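Local atomic coordinates of HpuA (Kingella denitrificans ATCC 33394, PDB entry 5EC6), a protein that is a haemoglobin receptor lipoprotein of the outer membrane, binding haemoglobin and probably serving iron acquisition from it. Residues P156-T161 with H278-E283. Residues are numbered along the deposited sequence; the frame is centred on the assembly and turned at random.
Sequences PAPTDT and HPSGGE
S280 joins the turn P158-T161 through two hydrogen bonds. Its OG donates to P158 O over 2.9 Å. The donor lies 24° out of the carbonyl plane. The backbone N of T161 also donates to P158 O, across the turn, at 3.2 Å. The two donors approach this oxygen from opposite faces of its carbonyl plane. The second bond runs from S280 N to T161 O, 2.8 Å long. It is somewhat bent, and the N-H comes from above the carbonyl plane, 47° out of it.

With chi1 at 68°, OG stands between the backbone N and the carbonyl carbon of S280, within reach of P158 O. The N-H of the same residue turns to T161 O.

Close van der Waals contacts accompany the two bonds. P158 CD rests against S280 CB at 3.6 Å. T161 OG1, which is hydrogen-bonded to E268 OE1, approaches the same CB to 3.3 Å. P279 CB lies 3.2 Å from T161 O. The methyl of A157 points at the backbone of G281, with A157 CB 3.3 Å from G281 N. G281 has a positive phi, a conformation glycine adopts readily.

Further out, other strands fix both loops. R304 of strand 298-308 hydrogen-bonds to the carbonyl oxygens of P279 and S280. Y177 OH bonds to G281 O, and the backbone of A157 pairs with L264. The start of strand 283-289 fits a classic beta bulge, with F265 opposite both G282 and E283.

The contact therefore ties the loop after strand 148-154 to the loop between strands 276-278 and 283-289. S280 satisfies its hydroxyl and amide N-H at two main-chain carbonyls. The buried link therefore rests on neutral hydrogen bonds and close packing, with P158 O gripped by two donors.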
loop_
_atom_site.group_PDB
_atom_site.type_symbol
_atom_site.label_atom_id
_atom_site.label_comp_id
_atom_site.label_asym_id
_atom_site.label_seq_id
_atom_site.Cartn_x
_atom_site.Cartn_y
_atom_site.Cartn_z
ATOM N N PRO A 156 1.323 11.059 1.601
ATOM C CA PRO A 156 0.359 11.439 0.569
ATOM C C PRO A 156 1.003 12.199 -0.570
ATOM O O PRO A 156 1.985 12.961 -0.399
ATOM C CB PRO A 156 -0.648 12.341 1.295
ATOM C CG PRO A 156 -0.127 12.550 2.629
ATOM C CD PRO A 156 1.013 11.662 2.894
ATOM N N ALA A 157 0.454 11.998 -1.750
ATOM C CA ALA A 157 0.897 12.741 -2.932
ATOM C C ALA A 157 0.519 14.209 -2.864
ATOM O O ALA A 157 -0.656 14.550 -2.832
ATOM C CB ALA A 157 0.251 12.135 -4.195
ATOM N N PRO A 158 1.504 15.131 -2.883
ATOM C CA PRO A 158 1.077 16.514 -2.789
ATOM C C PRO A 158 0.205 16.943 -3.979
ATOM O O PRO A 158 0.565 16.646 -5.095
ATOM C CB PRO A 158 2.441 17.271 -2.846
ATOM C CG PRO A 158 3.437 16.275 -2.309
ATOM C CD PRO A 158 2.969 14.959 -2.865
ATOM N N THR A 159 -0.896 17.627 -3.728
ATOM C CA THR A 159 -1.821 17.995 -4.804
ATOM C C THR A 159 -1.186 18.969 -5.783
ATOM O O THR A 159 -1.478 18.938 -6.949
ATOM C CB THR A 159 -3.144 18.567 -4.263
ATOM O OG1 THR A 159 -2.865 19.719 -3.459
ATOM C CG2 THR A 159 -3.892 17.532 -3.421
ATOM N N ASP A 160 -0.214 19.773 -5.315
ATOM C CA ASP A 160 0.414 20.726 -6.229
ATOM C C ASP A 160 1.392 20.159 -7.261
ATOM O O ASP A 160 1.792 20.849 -8.200
ATOM C CB ASP A 160 0.991 21.929 -5.440
ATOM C CG ASP A 160 2.074 21.577 -4.498
ATOM O OD1 ASP A 160 2.561 20.417 -4.477
ATOM O OD2 ASP A 160 2.423 22.526 -3.720
ATOM N N THR A 161 1.714 18.853 -7.165
ATOM C CA THR A 161 2.522 18.234 -8.130
ATOM C C THR A 161 1.905 16.970 -8.717
ATOM O O THR A 161 2.621 16.179 -9.302
ATOM C CB THR A 161 3.891 17.915 -7.530
ATOM O OG1 THR A 161 3.718 17.130 -6.354
ATOM C CG2 THR A 161 4.607 19.239 -7.132
ATOM N N HIS A 278 8.873 13.379 -12.656
ATOM C CA HIS A 278 7.584 12.637 -12.540
ATOM C C HIS A 278 6.728 13.312 -11.511
ATOM O O HIS A 278 7.199 13.723 -10.418
ATOM C CB HIS A 278 7.776 11.183 -12.070
ATOM C CG HIS A 278 8.566 10.344 -13.003
ATOM N ND1 HIS A 278 8.202 10.162 -14.313
ATOM C CD2 HIS A 278 9.768 9.726 -12.849
ATOM C CE1 HIS A 278 9.116 9.414 -14.918
ATOM N NE2 HIS A 278 10.081 9.156 -14.052
ATOM N N PRO A 279 5.417 13.385 -11.759
ATOM C CA PRO A 279 4.495 13.978 -10.811
ATOM C C PRO A 279 4.398 13.135 -9.530
ATOM O O PRO A 279 4.831 11.952 -9.527
ATOM C CB PRO A 279 3.132 13.995 -11.595
ATOM C CG PRO A 279 3.306 13.061 -12.711
ATOM C CD PRO A 279 4.765 12.887 -12.989
ATOM N N SER A 280 3.810 13.728 -8.519
ATOM C CA SER A 280 3.384 13.017 -7.315
ATOM C C SER A 280 2.367 11.959 -7.698
ATOM O O SER A 280 1.817 11.982 -8.819
ATOM C CB SER A 280 2.828 13.972 -6.315
ATOM O OG SER A 280 1.612 14.541 -6.712
ATOM N N GLY A 281 2.106 11.062 -6.763
ATOM C CA GLY A 281 1.098 10.004 -6.984
ATOM C C GLY A 281 1.581 8.798 -7.708
ATOM O O GLY A 281 0.808 8.111 -8.385
ATOM N N GLY A 282 2.870 8.494 -7.588
ATOM C CA GLY A 282 3.403 7.309 -8.122
ATOM C C GLY A 282 2.995 5.981 -7.451
ATOM O O GLY A 282 3.346 4.920 -7.966
ATOM N N GLU A 283 2.347 6.090 -6.303
ATOM C CA GLU A 283 1.791 4.959 -5.599
ATOM C C GLU A 283 0.341 5.226 -5.228
ATOM O O GLU A 283 -0.142 6.371 -5.254
ATOM C CB GLU A 283 2.667 4.596 -4.389
ATOM C CG GLU A 283 4.062 4.234 -4.867
ATOM C CD GLU A 283 5.088 4.029 -3.774
ATOM O OE1 GLU A 283 4.765 4.140 -2.601
ATOM O OE2 GLU A 283 6.274 3.717 -4.145
#